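Local coordinates for malonyl CoA reductase (malonate semialdehyde-forming) (Sulfolobus tokodaii, PDB 2EP5), which probably catalyses the reduction of malonyl-CoA to 3-oxopropanoate (malonate semialdehyde) with NADPH, releasing free CoA, at residues L271-Q274 with T279-K282; N121-W126 with T337-E342. All blocks are in the same frame, centred on the assembly; numbering follows the deposited sequence.

Contact 1 is nested inside the much longer loop that contact 2 closes, and the two sites lie side by side, their centres about 9 Å apart. They also touch directly. T279 OG1 sits 2.6 Å from E342 OE2, a probable hydrogen bond linking the loop 279-282 to helix 334-347. Q273 NE2 is 3.1 Å from E123 OE2, so the same side-chain nitrogen serves both contacts. At the first residue of helix 271-274, L271 CD1 packs 3.6 Å from W126 CZ3. Both contacts lie away from the predicted catalytic residues C151 and H244, and no other subunit touches either of them.

Contact 1. Residues L271-Q274 with T279-K282; sequences LPQQ and TAPK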
loop_
_atom_site.group_PDB
_atom_site.type_symbol
_atom_site.label_atom_id
_atom_site.label_comp_id
_atom_site.label_asym_id
_atom_site.label_seq_id
_atom_site.Cartn_x
_atom_site.Cartn_y
_atom_site.Cartn_z
ATOM N N LEU A 271 -35.027 -4.533 -19.126
ATOM C CA LEU A 271 -35.939 -5.573 -18.659
ATOM C C LEU A 271 -35.715 -5.975 -17.204
ATOM O O LEU A 271 -36.676 -6.151 -16.451
ATOM C CB LEU A 271 -35.835 -6.802 -19.567
ATOM C CG LEU A 271 -36.727 -8.007 -19.246
ATOM C CD1 LEU A 271 -37.048 -8.763 -20.529
ATOM C CD2 LEU A 271 -36.035 -8.915 -18.239
ATOM N N PRO A 272 -34.444 -6.135 -16.788
ATOM C CA PRO A 272 -34.167 -6.517 -15.397
ATOM C C PRO A 272 -34.758 -5.516 -14.395
ATOM O O PRO A 272 -35.208 -5.901 -13.316
ATOM C CB PRO A 272 -32.642 -6.562 -15.348
ATOM C CG PRO A 272 -32.273 -6.974 -16.748
ATOM C CD PRO A 272 -33.208 -6.135 -17.592
ATOM N N GLN A 273 -34.750 -4.234 -14.753
ATOM C CA GLN A 273 -35.300 -3.195 -13.881
ATOM C C GLN A 273 -36.826 -3.190 -13.945
ATOM O O GLN A 273 -37.503 -2.939 -12.952
ATOM C CB GLN A 273 -34.788 -1.810 -14.294
ATOM C CG GLN A 273 -33.356 -1.498 -13.894
ATOM C CD GLN A 273 -32.328 -2.347 -14.621
ATOM O OE1 GLN A 273 -32.408 -2.540 -15.840
ATOM N NE2 GLN A 273 -31.344 -2.842 -13.881
ATOM N N GLN A 274 -37.358 -3.468 -15.127
ATOM C CA GLN A 274 -38.794 -3.474 -15.337
ATOM C C GLN A 274 -39.495 -4.619 -14.618
ATOM O O GLN A 274 -40.575 -4.437 -14.064
ATOM C CB GLN A 274 -39.088 -3.537 -16.832
ATOM C CG GLN A 274 -38.671 -2.286 -17.588
ATOM C CD GLN A 274 -38.588 -2.518 -19.087
ATOM O OE1 GLN A 274 -39.426 -3.212 -19.668
ATOM N NE2 GLN A 274 -37.577 -1.931 -19.722
ATOM N N THR A 279 -31.769 -9.505 -8.342
ATOM C CA THR A 279 -30.380 -9.079 -8.447
ATOM C C THR A 279 -30.157 -7.854 -9.346
ATOM O O THR A 279 -29.021 -7.406 -9.524
ATOM C CB THR A 279 -29.514 -10.252 -8.926
ATOM O OG1 THR A 279 -29.711 -11.359 -8.040
ATOM C CG2 THR A 279 -28.026 -9.879 -8.933
ATOM N N ALA A 280 -31.239 -7.306 -9.893
ATOM C CA ALA A 280 -31.145 -6.130 -10.756
ATOM C C ALA A 280 -31.147 -4.829 -9.950
ATOM O O ALA A 280 -32.046 -4.589 -9.150
ATOM C CB ALA A 280 -32.299 -6.113 -11.738
ATOM N N PRO A 281 -30.143 -3.965 -10.159
ATOM C CA PRO A 281 -30.105 -2.699 -9.414
ATOM C C PRO A 281 -31.184 -1.759 -9.956
ATOM O O PRO A 281 -31.601 -1.908 -11.103
ATOM C CB PRO A 281 -28.698 -2.183 -9.694
ATOM C CG PRO A 281 -28.479 -2.620 -11.107
ATOM C CD PRO A 281 -29.022 -4.050 -11.113
ATOM N N LYS A 282 -31.639 -0.806 -9.143
ATOM C CA LYS A 282 -32.664 0.140 -9.586
ATOM C C LYS A 282 -32.157 1.036 -10.721
ATOM O O LYS A 282 -32.908 1.371 -11.638
ATOM C CB LYS A 282 -33.132 1.022 -8.427
ATOM C CG LYS A 282 -34.429 0.596 -7.756
ATOM C CD LYS A 282 -34.230 -0.570 -6.803
ATOM C CE LYS A 282 -35.428 -0.721 -5.857
ATOM N NZ LYS A 282 -35.633 0.493 -4.999
#
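P272 and A280 bring the backbones closest, with their CA atoms 5.6 Å apart, where the single helical turn 271-274 is met by the irregular chain 279-282 a few residues later. The A280 methyl points at the turn: its CB rests 3.7 Å from P272 CB and 3.3 Å from P272 O, so it is packed against both the proline ring and the carbonyl oxygen. Next to this apolar touch lies the one hydrogen bond between the segments, from Q273 NE2 to P281 O at 2.9 Å. The bond is nearly straight, with an N-H...O angle of 164°, and it runs in the plane of the P281 carbonyl and in the plane of the Q273 amide. A bend in the Q273 chain at chi2 (67°) turns the amide back to make this reach, and it lays CG 3.3 Å from P281 O on the way. The other end of the amide is held too, OE1 accepting from S270 N, while NE2 also bonds to E123 OE2. Shortening this side chain to an alanine would take away the amide, and is likely to leave the P281 carbonyl and the E123 carboxylate without this donor and open a gap beside the loop. The result is a side-chain-to-backbone tether between a short helix and the loop that leads into strand 285-287, at one margin of the mixed sheet in the dimerisation domain.

Contact 2. Residues N121-W126 with T337-E342; sequences NPEINW and TILTVE
L339 brings its CD1 methyl to the ring of P122, 3.3 Å from CB and 3.4 Å from CG, and its own CB lies 3.8 Å from P122 CG. The fit is tight, and the leucine torsions (chi1 -144°, chi2 -146°) fall away from the usual staggered positions, so the exact placing of this methyl deserves some caution. The same CD1 also faces the carboxylate of E123, 3.8 Å from OE1. That touch is plain van der Waals contact, because the acid has its polar partners elsewhere: OE1 forms a salt bridge with R331. One residue on, T340 comes at the proline from a different direction. The two side chains cross at about a right angle, and OG1 lies 3.8 Å from P122 CG. With OG1 anti to the carbonyl carbon (chi1 -62°), the hydroxyl bonds back to I336 O in its own helix, and N148 ND2 is another partner. On the other side of the contact, the turn carrying P122 is tied internally, N121 N donating to N125 OD1 at 3.1 Å. The contact thus seats helix 334-347, near the end of the chain, against a turn of the NAD-binding part more than 200 residues earlier. No hydrogen bond crosses between the two segments; proline and leucine carbons make the join, while the buried threonine hydroxyl and glutamate carboxylate bordering them take their polar partners from outside this pairing.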
loop_
_atom_site.group_PDB
_atom_site.type_symbol
_atom_site.label_atom_id
_atom_site.label_comp_id
_atom_site.label_asym_id
_atom_site.label_seq_id
_atom_site.Cartn_x
_atom_site.Cartn_y
_atom_site.Cartn_z
ATOM N N ASN A 121 -25.159 -9.947 -20.638
ATOM C CA ASN A 121 -25.001 -8.881 -19.663
ATOM C C ASN A 121 -26.448 -8.398 -19.725
ATOM O O ASN A 121 -26.807 -7.572 -20.570
ATOM C CB ASN A 121 -24.035 -7.784 -20.124
ATOM C CG ASN A 121 -23.688 -6.822 -18.993
ATOM O OD1 ASN A 121 -24.274 -6.899 -17.909
ATOM N ND2 ASN A 121 -22.742 -5.913 -19.236
ATOM N N PRO A 122 -27.302 -8.937 -18.836
ATOM C CA PRO A 122 -28.739 -8.662 -18.702
ATOM C C PRO A 122 -29.287 -7.376 -19.331
ATOM O O PRO A 122 -29.981 -7.420 -20.347
ATOM C CB PRO A 122 -28.953 -8.731 -17.197
ATOM C CG PRO A 122 -28.041 -9.843 -16.807
ATOM C CD PRO A 122 -26.777 -9.509 -17.578
ATOM N N GLU A 123 -28.987 -6.237 -18.722
ATOM C CA GLU A 123 -29.466 -4.954 -19.220
ATOM C C GLU A 123 -29.081 -4.677 -20.672
ATOM O O GLU A 123 -29.860 -4.114 -21.436
ATOM C CB GLU A 123 -28.933 -3.809 -18.343
ATOM C CG GLU A 123 -29.491 -3.765 -16.923
ATOM C CD GLU A 123 -28.726 -4.636 -15.939
ATOM O OE1 GLU A 123 -28.032 -5.573 -16.374
ATOM O OE2 GLU A 123 -28.833 -4.394 -14.721
ATOM N N ILE A 124 -27.884 -5.088 -21.054
ATOM C CA ILE A 124 -27.382 -4.827 -22.394
ATOM C C ILE A 124 -27.944 -5.659 -23.554
ATOM O O ILE A 124 -28.338 -5.101 -24.580
ATOM C CB ILE A 124 -25.838 -4.937 -22.401
ATOM C CG1 ILE A 124 -25.258 -4.132 -21.235
ATOM C CG2 ILE A 124 -25.275 -4.415 -23.711
ATOM C CD1 ILE A 124 -25.684 -2.673 -21.214
ATOM N N ASN A 125 -27.984 -6.981 -23.406
ATOM C CA ASN A 125 -28.461 -7.822 -24.499
ATOM C C ASN A 125 -29.241 -9.070 -24.090
ATOM O O ASN A 125 -28.945 -10.169 -24.559
ATOM C CB ASN A 125 -27.270 -8.236 -25.374
ATOM C CG ASN A 125 -26.256 -9.070 -24.614
ATOM O OD1 ASN A 125 -26.131 -8.957 -23.398
ATOM N ND2 ASN A 125 -25.517 -9.903 -25.329
ATOM N N TRP A 126 -30.245 -8.907 -23.235
ATOM C CA TRP A 126 -31.042 -10.050 -22.813
ATOM C C TRP A 126 -31.714 -10.732 -24.005
ATOM O O TRP A 126 -31.891 -11.951 -24.013
ATOM C CB TRP A 126 -32.097 -9.622 -21.792
ATOM C CG TRP A 126 -32.995 -8.520 -22.246
ATOM C CD1 TRP A 126 -32.785 -7.177 -22.110
ATOM C CD2 TRP A 126 -34.266 -8.664 -22.889
ATOM N NE1 TRP A 126 -33.849 -6.477 -22.624
ATOM C CE2 TRP A 126 -34.772 -7.364 -23.110
ATOM C CE3 TRP A 126 -35.026 -9.768 -23.302
ATOM C CZ2 TRP A 126 -36.005 -7.136 -23.724
ATOM C CZ3 TRP A 126 -36.254 -9.541 -23.914
ATOM C CH2 TRP A 126 -36.731 -8.232 -24.118
ATOM N N THR A 337 -24.106 -13.339 -13.514
ATOM C CA THR A 337 -24.434 -14.732 -13.780
ATOM C C THR A 337 -25.781 -15.035 -13.126
ATOM O O THR A 337 -26.670 -15.629 -13.733
ATOM C CB THR A 337 -23.380 -15.679 -13.191
ATOM O OG1 THR A 337 -22.128 -15.457 -13.842
ATOM C CG2 THR A 337 -23.799 -17.138 -13.384
ATOM N N ILE A 338 -25.919 -14.611 -11.877
ATOM C CA ILE A 338 -27.144 -14.832 -11.125
ATOM C C ILE A 338 -28.279 -14.037 -11.766
ATOM O O ILE A 338 -29.413 -14.518 -11.862
ATOM C CB ILE A 338 -26.938 -14.416 -9.638
ATOM C CG1 ILE A 338 -25.971 -15.400 -8.966
ATOM C CG2 ILE A 338 -28.268 -14.368 -8.900
ATOM C CD1 ILE A 338 -25.501 -14.969 -7.584
ATOM N N LEU A 339 -27.969 -12.825 -12.217
ATOM C CA LEU A 339 -28.973 -11.973 -12.849
ATOM C C LEU A 339 -29.390 -12.595 -14.180
ATOM O O LEU A 339 -30.542 -12.474 -14.609
ATOM C CB LEU A 339 -28.413 -10.564 -13.102
ATOM C CG LEU A 339 -29.361 -9.368 -12.943
ATOM C CD1 LEU A 339 -28.992 -8.305 -13.960
ATOM C CD2 LEU A 339 -30.805 -9.768 -13.134
ATOM N N THR A 340 -28.444 -13.258 -14.839
ATOM C CA THR A 340 -28.733 -13.895 -16.114
ATOM C C THR A 340 -29.732 -15.016 -15.895
ATOM O O THR A 340 -30.661 -15.182 -16.683
ATOM C CB THR A 340 -27.449 -14.449 -16.774
ATOM O OG1 THR A 340 -26.554 -13.363 -17.053
ATOM C CG2 THR A 340 -27.784 -15.163 -18.084
ATOM N N VAL A 341 -29.552 -15.777 -14.816
ATOM C CA VAL A 341 -30.480 -16.866 -14.510
ATOM C C VAL A 341 -31.869 -16.290 -14.209
ATOM O O VAL A 341 -32.881 -16.817 -14.681
ATOM C CB VAL A 341 -30.023 -17.715 -13.286
ATOM C CG1 VAL A 341 -31.028 -18.831 -13.038
ATOM C CG2 VAL A 341 -28.645 -18.311 -13.532
ATOM N N GLU A 342 -31.921 -15.205 -13.441
ATOM C CA GLU A 342 -33.213 -14.598 -13.116
ATOM C C GLU A 342 -33.955 -14.216 -14.402
ATOM O O GLU A 342 -35.149 -14.486 -14.548
ATOM C CB GLU A 342 -33.024 -13.360 -12.230
ATOM C CG GLU A 342 -32.081 -13.589 -11.056
ATOM C CD GLU A 342 -32.035 -12.424 -10.078
ATOM O OE1 GLU A 342 -32.279 -11.270 -10.488
ATOM O OE2 GLU A 342 -31.738 -12.661 -8.891
#